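Local coordinates for insulinase family protease (Yersinia pestis, PDB 3GO9), which is a predicted insulinase-family (M16) protease, related to zinc-dependent peptidases, whose own activity is not established, at residues A71-R76 against E197-F202; V56-L61 against Q204-P209. All coordinates share one frame; numbering follows the deposited sequence.

Interaction 1: residues A71-R76 against E197-F202; sequences AHLLPR and EKLKQF. With ZN (zinc ion), chain C.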
ATOM      1  N   ALA A  71     -13.629 -14.954  -5.827  1.00  7.73           N
ATOM      2  CA  ALA A  71     -13.547 -13.489  -5.647  1.00  7.17           C
ATOM      3  C   ALA A  71     -12.804 -12.852  -6.808  1.00  7.79           C
ATOM      4  O   ALA A  71     -13.052 -11.689  -7.191  1.00  8.86           O
ATOM      5  CB  ALA A  71     -12.818 -13.169  -4.353  1.00  8.02           C
ATOM      6  N   HIS A  72     -11.831 -13.566  -7.348  1.00  9.26           N
ATOM      7  CA  HIS A  72     -11.064 -13.024  -8.508  1.00  9.83           C
ATOM      8  C   HIS A  72     -11.877 -13.067  -9.807  1.00  9.28           C
ATOM      9  O   HIS A  72     -11.611 -12.266 -10.731  1.00  9.78           O
ATOM     10  CB  HIS A  72      -9.751 -13.783  -8.624  1.00 10.31           C
ATOM     11  CG  HIS A  72      -8.777 -13.177  -9.578  1.00 11.46           C
ATOM     12  ND1 HIS A  72      -8.032 -12.066  -9.243  1.00 11.95           N
ATOM     13  CD2 HIS A  72      -8.342 -13.587 -10.786  1.00 16.58           C
ATOM     14  CE1 HIS A  72      -7.212 -11.789 -10.246  1.00 13.34           C
ATOM     15  NE2 HIS A  72      -7.417 -12.670 -11.200  1.00 11.84           N
ATOM     16  N   LEU A  73     -12.799 -14.001  -9.922  1.00  8.72           N
ATOM     17  CA  LEU A  73     -13.629 -14.163 -11.130  1.00  9.21           C
ATOM     18  C   LEU A  73     -14.722 -13.104 -11.244  1.00  8.51           C
ATOM     19  O   LEU A  73     -15.011 -12.583 -12.321  1.00  8.98           O
ATOM     20  CB  LEU A  73     -14.258 -15.562 -11.218  1.00  9.62           C
ATOM     21  CG  LEU A  73     -15.164 -15.867 -12.402  1.00 11.50           C
ATOM     22  CD1 LEU A  73     -14.476 -15.615 -13.689  1.00 13.86           C
ATOM     23  CD2 LEU A  73     -15.682 -17.291 -12.338  1.00 12.30           C
ATOM     24  N   LEU A  74     -15.336 -12.758 -10.104  1.00  9.29           N
ATOM     25  CA  LEU A  74     -16.492 -11.854 -10.110  1.00  9.12           C
ATOM     26  C   LEU A  74     -16.212 -10.579 -10.894  1.00  8.48           C
ATOM     27  O   LEU A  74     -17.020 -10.205 -11.714  1.00  9.19           O
ATOM     28  CB  LEU A  74     -16.988 -11.556  -8.687  1.00  9.43           C
ATOM     29  CG  LEU A  74     -17.563 -12.694  -7.844  1.00  8.31           C
ATOM     30  CD1 LEU A  74     -17.831 -12.245  -6.382  1.00  9.88           C
ATOM     31  CD2 LEU A  74     -18.818 -13.244  -8.528  1.00  9.56           C
ATOM     32  N   PRO A  75     -15.085  -9.884 -10.642  1.00  8.87           N
ATOM     33  CA  PRO A  75     -14.931  -8.653 -11.388  1.00  8.42           C
ATOM     34  C   PRO A  75     -14.758  -8.838 -12.878  1.00  9.35           C
ATOM     35  O   PRO A  75     -15.113  -7.914 -13.644  1.00  9.33           O
ATOM     36  CB  PRO A  75     -13.677  -8.008 -10.767  1.00  9.68           C
ATOM     37  CG  PRO A  75     -13.114  -8.989  -9.896  1.00 13.21           C
ATOM     38  CD  PRO A  75     -14.048 -10.034  -9.606  1.00  9.69           C
ATOM     39  N   ARG A  76     -14.246  -9.998 -13.317  1.00  8.38           N
ATOM     40  CA  ARG A  76     -14.137 -10.219 -14.748  1.00  9.56           C
ATOM     41  C   ARG A  76     -15.550 -10.283 -15.393  1.00  8.90           C
ATOM     42  O   ARG A  76     -15.776  -9.852 -16.532  1.00 10.15           O
ATOM     43  CB  ARG A  76     -13.368 -11.512 -15.015  1.00 11.03           C
ATOM     44  CG  ARG A  76     -12.874 -11.544 -16.465  1.00 13.85           C
ATOM     45  CD  ARG A  76     -12.167 -12.842 -16.766  1.00 17.56           C
ATOM     46  NE  ARG A  76     -10.910 -13.049 -16.049  1.00 17.97           N
ATOM     47  CZ  ARG A  76     -10.042 -13.992 -16.406  1.00 24.39           C
ATOM     48  NH1 ARG A  76     -10.314 -14.788 -17.439  1.00 23.53           N
ATOM     49  NH2 ARG A  76      -8.911 -14.182 -15.722  1.00 23.79           N
ATOM     50  N   GLU A 197     -24.514 -21.454  -9.753  1.00 16.14           N
ATOM     51  CA  GLU A 197     -25.413 -21.150  -8.642  1.00 17.80           C
ATOM     52  C   GLU A 197     -24.620 -20.846  -7.357  1.00 16.11           C
ATOM     53  O   GLU A 197     -24.955 -19.901  -6.629  1.00 16.28           O
ATOM     54  CB  GLU A 197     -26.421 -22.278  -8.444  1.00 19.50           C
ATOM     55  CG  GLU A 197     -27.369 -22.441  -9.673  1.00 25.85           C
ATOM     56  CD  GLU A 197     -28.251 -21.235  -9.893  1.00 32.29           C
ATOM     57  OE1 GLU A 197     -28.662 -20.596  -8.892  1.00 37.32           O
ATOM     58  OE2 GLU A 197     -28.543 -20.926 -11.072  1.00 36.92           O
ATOM     59  N   LYS A 198     -23.563 -21.587  -7.123  1.00 14.63           N
ATOM     60  CA  LYS A 198     -22.736 -21.401  -5.937  1.00 14.49           C
ATOM     61  C   LYS A 198     -21.975 -20.078  -6.052  1.00 12.97           C
ATOM     62  O   LYS A 198     -21.755 -19.379  -5.060  1.00 14.01           O
ATOM     63  CB  LYS A 198     -21.746 -22.519  -5.728  1.00 16.42           C
ATOM     64  CG  LYS A 198     -21.091 -22.450  -4.358  1.00 21.41           C
ATOM     65  CD  LYS A 198     -20.390 -23.730  -3.967  1.00 27.96           C
ATOM     66  CE  LYS A 198     -21.352 -24.670  -3.203  1.00 29.38           C
ATOM     67  NZ  LYS A 198     -20.586 -25.704  -2.455  1.00 32.00           N
ATOM     68  N   LEU A 199     -21.553 -19.764  -7.258  1.00 11.62           N
ATOM     69  CA  LEU A 199     -20.895 -18.468  -7.484  1.00 10.22           C
ATOM     70  C   LEU A 199     -21.833 -17.304  -7.146  1.00 10.59           C
ATOM     71  O   LEU A 199     -21.403 -16.314  -6.554  1.00 11.10           O
ATOM     72  CB  LEU A 199     -20.365 -18.426  -8.904  1.00  9.73           C
ATOM     73  CG  LEU A 199     -19.650 -17.152  -9.346  1.00  8.79           C
ATOM     74  CD1 LEU A 199     -18.409 -16.807  -8.517  1.00  9.30           C
ATOM     75  CD2 LEU A 199     -19.288 -17.206 -10.799  1.00 12.80           C
ATOM     76  N   LYS A 200     -23.097 -17.391  -7.567  1.00 10.61           N
ATOM     77  CA  LYS A 200     -24.049 -16.308  -7.311  1.00 12.82           C
ATOM     78  C   LYS A 200     -24.288 -16.209  -5.795  1.00 12.22           C
ATOM     79  O   LYS A 200     -24.401 -15.142  -5.258  1.00 13.15           O
ATOM     80  CB  LYS A 200     -25.387 -16.608  -7.986  1.00 14.76           C
ATOM     81  CG  LYS A 200     -25.388 -16.623  -9.477  1.00 20.12           C
ATOM     82  CD  LYS A 200     -26.861 -16.926  -9.976  1.00 24.65           C
ATOM     83  CE  LYS A 200     -26.903 -17.610 -11.341  1.00 28.13           C
ATOM     84  NZ  LYS A 200     -28.131 -17.317 -12.101  1.00 26.88           N
ATOM     85  N   GLN A 201     -24.364 -17.342  -5.127  1.00 13.64           N
ATOM     86  CA  GLN A 201     -24.589 -17.359  -3.693  1.00 14.01           C
ATOM     87  C   GLN A 201     -23.421 -16.707  -2.960  1.00 12.78           C
ATOM     88  O   GLN A 201     -23.613 -15.899  -2.031  1.00 13.14           O
ATOM     89  CB  GLN A 201     -24.786 -18.794  -3.222  1.00 14.66           C
ATOM     90  CG  GLN A 201     -26.109 -19.327  -3.704  1.00 19.15           C
ATOM     91  CD  GLN A 201     -26.395 -20.733  -3.194  1.00 24.83           C
ATOM     92  OE1 GLN A 201     -25.556 -21.645  -3.297  1.00 27.57           O
ATOM     93  NE2 GLN A 201     -27.595 -20.915  -2.643  1.00 29.95           N
ATOM     94  N   PHE A 202     -22.209 -16.985  -3.429  1.00 11.37           N
ATOM     95  CA  PHE A 202     -20.999 -16.363  -2.863  1.00  9.67           C
ATOM     96  C   PHE A 202     -21.053 -14.864  -3.026  1.00  9.38           C
ATOM     97  O   PHE A 202     -20.792 -14.112  -2.108  1.00  9.28           O
ATOM     98  CB  PHE A 202     -19.742 -16.942  -3.529  1.00  9.28           C
ATOM     99  CG  PHE A 202     -18.463 -16.320  -3.098  1.00  9.91           C
ATOM    100  CD1 PHE A 202     -17.723 -16.810  -2.019  1.00  8.57           C
ATOM    101  CD2 PHE A 202     -17.911 -15.304  -3.815  1.00  8.21           C
ATOM    102  CE1 PHE A 202     -16.533 -16.232  -1.657  1.00 11.41           C
ATOM    103  CE2 PHE A 202     -16.737 -14.715  -3.440  1.00 10.33           C
ATOM    104  CZ  PHE A 202     -16.024 -15.189  -2.375  1.00 10.64           C
TER
HETATM  105 ZN    ZN C 602      -5.955 -12.358 -12.561  0.50 17.50          ZN
HETATM  106  O   HOH W   1      -6.265 -13.930 -12.898  1.00 15.62           O
HETATM  107  O   HOH W   2      -4.279 -12.193 -11.697  1.00 28.86           O
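With chi1 at 180°, Leu199 sets CG anti to the backbone N, beside the carbonyl carbon, whereas Leu74 holds CG anti to its carbonyl carbon (chi1 -65°). The two side chains run antiparallel alongside each other, Leu74 CD2 settling 3.6 Å from Leu199 CD1. The other methyl of Leu199, CD2, meets Leu73 CD2 at 3.9 Å, those side chains lying nearly perpendicular. Leu74 CD1 comes to the edge of the Phe202 ring, 4.0 Å from CE2, and Ala71 CB lies 4.3 Å from CZ of that ring. All of this is apolar packing between two helices crossing at 92°.

His72 leaves the contact: NE2 binds a zinc ion at 2.0 Å, together with Asp158, the carbonyl of Ile160 and water, while Thr109 holds ND1 and so fixes the ring. Active M16 peptidases carry an inverted HXXEH motif; aligned on His72, Pro75 and Arg76 stand where its Glu and second His would be, and this zinc site is probably not the canonical catalytic one. Arg76 forms a salt bridge with zinc ligand Asp158. Leu74 also touches Leu142 in a loop, and on another side of helix 70-80 Pro75 packs on strands 107-109 and 160-162.

Interaction 2: residues V56-L61 against Q204-P209; sequences VNTGSL and QQWYTP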
ATOM      1  N   VAL A  56     -14.406  -3.317  -1.811  1.00  9.73           N
ATOM      2  CA  VAL A  56     -15.339  -4.319  -1.236  1.00  9.42           C
ATOM      3  C   VAL A  56     -14.448  -5.200  -0.357  1.00  8.77           C
ATOM      4  O   VAL A  56     -13.446  -5.740  -0.838  1.00  9.29           O
ATOM      5  CB  VAL A  56     -16.026  -5.178  -2.332  1.00  9.47           C
ATOM      6  CG1 VAL A  56     -17.012  -6.187  -1.695  1.00 10.90           C
ATOM      7  CG2 VAL A  56     -16.774  -4.285  -3.402  1.00 10.26           C
ATOM      8  N   ASN A  57     -14.808  -5.359   0.916  1.00  9.96           N
ATOM      9  CA  ASN A  57     -14.001  -6.145   1.848  1.00  9.84           C
ATOM     10  C   ASN A  57     -14.258  -7.646   1.678  1.00 10.23           C
ATOM     11  O   ASN A  57     -14.726  -8.326   2.625  1.00 11.77           O
ATOM     12  CB  ASN A  57     -14.300  -5.715   3.279  1.00  9.99           C
ATOM     13  CG  ASN A  57     -13.921  -4.308   3.559  1.00 16.53           C
ATOM     14  OD1 ASN A  57     -12.885  -3.794   3.049  1.00 21.84           O
ATOM     15  ND2 ASN A  57     -14.704  -3.677   4.409  1.00 23.16           N
ATOM     16  N   THR A  58     -14.016  -8.140   0.470  1.00  9.97           N
ATOM     17  CA  THR A  58     -14.174  -9.535   0.096  1.00 11.55           C
ATOM     18  C   THR A  58     -12.982  -9.903  -0.762  1.00 11.15           C
ATOM     19  O   THR A  58     -12.720  -9.269  -1.780  1.00 11.69           O
ATOM     20  CB  THR A  58     -15.433  -9.683  -0.768  1.00 12.10           C
ATOM     21  OG1 THR A  58     -16.546  -9.294   0.034  1.00 12.78           O
ATOM     22  CG2 THR A  58     -15.663 -11.106  -1.293  1.00 13.65           C
ATOM     23  N   GLY A  59     -12.266 -10.915  -0.333  1.00  9.93           N
ATOM     24  CA  GLY A  59     -11.123 -11.459  -1.101  1.00  9.32           C
ATOM     25  C   GLY A  59     -11.093 -12.955  -0.956  1.00  8.92           C
ATOM     26  O   GLY A  59     -12.102 -13.585  -0.560  1.00 10.04           O
ATOM     27  N   SER A  60      -9.928 -13.535  -1.185  1.00  9.37           N
ATOM     28  CA  SER A  60      -9.776 -14.989  -1.181  1.00  9.26           C
ATOM     29  C   SER A  60      -9.923 -15.602   0.177  1.00  9.74           C
ATOM     30  O   SER A  60     -10.233 -16.800   0.273  1.00 10.35           O
ATOM     31  CB  SER A  60      -8.445 -15.364  -1.769  1.00 10.39           C
ATOM     32  OG  SER A  60      -7.371 -14.711  -1.136  1.00  9.62           O
ATOM     33  N   LEU A  61      -9.699 -14.831   1.246  1.00 10.15           N
ATOM     34  CA  LEU A  61      -9.937 -15.365   2.574  1.00 10.36           C
ATOM     35  C   LEU A  61     -11.429 -15.676   2.813  1.00 11.21           C
ATOM     36  O   LEU A  61     -11.728 -16.480   3.720  1.00 14.09           O
ATOM     37  CB  LEU A  61      -9.394 -14.446   3.663  1.00  9.76           C
ATOM     38  CG  LEU A  61      -7.930 -14.230   3.768  1.00 12.18           C
ATOM     39  CD1 LEU A  61      -7.562 -13.062   4.670  1.00 13.73           C
ATOM     40  CD2 LEU A  61      -7.219 -15.553   4.235  1.00 15.04           C
ATOM     41  N   GLN A 204     -23.637 -12.955  -3.412  1.00 10.20           N
ATOM     42  CA  GLN A 204     -24.699 -12.339  -2.569  1.00 12.72           C
ATOM     43  C   GLN A 204     -24.329 -12.328  -1.096  1.00 12.89           C
ATOM     44  O   GLN A 204     -24.664 -11.384  -0.395  1.00 13.26           O
ATOM     45  CB  GLN A 204     -26.044 -13.021  -2.802  1.00 14.47           C
ATOM     46  CG  GLN A 204     -26.579 -12.618  -4.145  1.00 17.81           C
ATOM     47  CD  GLN A 204     -27.787 -13.399  -4.585  1.00 22.22           C
ATOM     48  OE1 GLN A 204     -28.040 -14.509  -4.130  1.00 26.41           O
ATOM     49  NE2 GLN A 204     -28.527 -12.818  -5.529  1.00 29.48           N
ATOM     50  N   GLN A 205     -23.632 -13.365  -0.646  1.00 11.98           N
ATOM     51  CA  GLN A 205     -23.161 -13.472   0.729  1.00 12.29           C
ATOM     52  C   GLN A 205     -22.154 -12.386   1.072  1.00 11.77           C
ATOM     53  O   GLN A 205     -22.180 -11.800   2.188  1.00 13.30           O
ATOM     54  CB  GLN A 205     -22.536 -14.857   1.022  1.00 13.20           C
ATOM     55  CG  GLN A 205     -22.017 -14.973   2.442  1.00 17.39           C
ATOM     56  CD  GLN A 205     -21.547 -16.389   2.796  1.00 23.35           C
ATOM     57  OE1 GLN A 205     -21.732 -17.337   2.034  1.00 30.29           O
ATOM     58  NE2 GLN A 205     -20.923 -16.523   3.945  1.00 25.62           N
ATOM     59  N   TRP A 206     -21.224 -12.125   0.143  1.00  9.77           N
ATOM     60  CA  TRP A 206     -20.072 -11.329   0.477  1.00 10.08           C
ATOM     61  C   TRP A 206     -20.102  -9.919  -0.119  1.00  9.08           C
ATOM     62  O   TRP A 206     -19.426  -9.039   0.408  1.00 10.49           O
ATOM     63  CB  TRP A 206     -18.795 -12.065   0.086  1.00 10.49           C
ATOM     64  CG  TRP A 206     -18.602 -13.301   0.839  1.00  9.20           C
ATOM     65  CD1 TRP A 206     -18.789 -14.554   0.368  1.00 12.33           C
ATOM     66  CD2 TRP A 206     -18.219 -13.446   2.218  1.00 10.68           C
ATOM     67  NE1 TRP A 206     -18.548 -15.490   1.360  1.00 13.92           N
ATOM     68  CE2 TRP A 206     -18.170 -14.835   2.494  1.00 11.07           C
ATOM     69  CE3 TRP A 206     -17.887 -12.552   3.236  1.00 13.00           C
ATOM     70  CZ2 TRP A 206     -17.801 -15.339   3.730  1.00 13.55           C
ATOM     71  CZ3 TRP A 206     -17.507 -13.061   4.487  1.00 18.48           C
ATOM     72  CH2 TRP A 206     -17.466 -14.452   4.718  1.00 15.11           C
ATOM     73  N   TYR A 207     -20.918  -9.650  -1.122  1.00  8.77           N
ATOM     74  CA  TYR A 207     -21.034  -8.263  -1.638  1.00  8.98           C
ATOM     75  C   TYR A 207     -22.232  -7.613  -0.958  1.00 10.34           C
ATOM     76  O   TYR A 207     -23.345  -7.624  -1.495  1.00 11.05           O
ATOM     77  CB  TYR A 207     -21.158  -8.232  -3.154  1.00 10.17           C
ATOM     78  CG  TYR A 207     -19.839  -8.210  -3.917  1.00  9.91           C
ATOM     79  CD1 TYR A 207     -18.860  -9.186  -3.728  1.00 10.33           C
ATOM     80  CD2 TYR A 207     -19.587  -7.241  -4.903  1.00  8.27           C
ATOM     81  CE1 TYR A 207     -17.680  -9.165  -4.431  1.00  8.87           C
ATOM     82  CE2 TYR A 207     -18.412  -7.203  -5.630  1.00  9.62           C
ATOM     83  CZ  TYR A 207     -17.435  -8.174  -5.391  1.00  8.90           C
ATOM     84  OH  TYR A 207     -16.253  -8.137  -6.139  1.00 10.82           O
ATOM     85  N   THR A 208     -21.973  -7.121   0.257  1.00 10.02           N
ATOM     86  CA  THR A 208     -22.962  -6.436   1.089  1.00 10.56           C
ATOM     87  C   THR A 208     -22.501  -4.979   1.315  1.00  8.64           C
ATOM     88  O   THR A 208     -21.278  -4.712   1.366  1.00  8.75           O
ATOM     89  CB  THR A 208     -23.191  -7.173   2.431  1.00  9.45           C
ATOM     90  OG1 THR A 208     -21.962  -7.282   3.140  1.00 11.69           O
ATOM     91  CG2 THR A 208     -23.691  -8.644   2.153  1.00 12.65           C
ATOM     92  N   PRO A 209     -23.446  -4.021   1.452  1.00  8.44           N
ATOM     93  CA  PRO A 209     -23.080  -2.589   1.453  1.00  7.23           C
ATOM     94  C   PRO A 209     -22.250  -2.205   2.645  1.00  8.42           C
ATOM     95  O   PRO A 209     -21.450  -1.261   2.584  1.00  9.32           O
ATOM     96  CB  PRO A 209     -24.416  -1.848   1.410  1.00  7.86           C
ATOM     97  CG  PRO A 209     -25.474  -2.912   1.725  1.00  6.51           C
ATOM     98  CD  PRO A 209     -24.875  -4.212   1.228  1.00  8.37           C
TER
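Val56 lies over one face of the Tyr207 ring, and that ring is worth following outward from CB. Chi1 of -87° carries CG off to one side of the staggered position and presents one face of the ring to Val56. CG and CD1 each sit 4.1 Å from Val56 CG1, which hangs almost exactly over the centroid at 3.9 Å, 5° off the ring normal: a clean CH-pi contact. Further out, CE1 keeps that methyl and adds a looser one from the 56-61 segment, Thr58 CG2, at an oblique position, and is also met by Leu74 of helix 70-80; on the other side CE2 meets Val56 CG2 at 4.0 Å. The tip, OH, is hydrogen-bonded to the hydroxyl of Tyr116, anchoring the ring at its far end.

The setting is the seven-stranded mixed sheet of this M16-type domain. Strand 50-56 ends at Val56, and helix 196-206 stops just before Tyr207 as the chain heads into strand 212-218, the antiparallel neighbour of 50-56. Both connections bend sharply through an inverse gamma turn, one centred on Asn57 and the other on Tyr207; Met212 is touched by Val56 and Tyr207 alike.

Beside this pair, Thr58 OG1 gives a weak hydrogen bond of 2.9 Å to Trp206 O. That carbonyl at the helix end also receives Arg240 NH2, which bonds Asn57 O as well and so ties the two turns together. Thr58 CG2, the neighbouring branch, also packs on Trp206 CB, at 3.6 Å. The indole itself then leads away from the 56-61 segment: its ring meets that of Phe202 at about 50° between planes, and Gln205 NE2 lies 3.0 Å above one face, nearer the ring's edge than its middle.

Overall arrangement
Both contacts share helix 196-206: interaction 1 uses its first two turns, interaction 2 its C-terminal end and the turn that follows. All five touching residues of interaction 1 are buried, whereas in interaction 2 Trp206 is partly exposed. Their centres are about 10 Å apart, and they touch, Leu74 CD1 lying 3.6 Å from Tyr207 CE1 and Ala71 CB 3.8 Å from Gly59 C. The chemistry changes with place. Between two helices, 71-76 against 197-202 is purely apolar, with Leu74 edge-on to Phe202 and zinc binding turned away from the interface. Where a strand end faces a helix end, 56-61 against 204-209 combines a CH-pi contact over the Tyr207 face with carbonyls hydrogen-bonded by a threonine hydroxyl and Arg240.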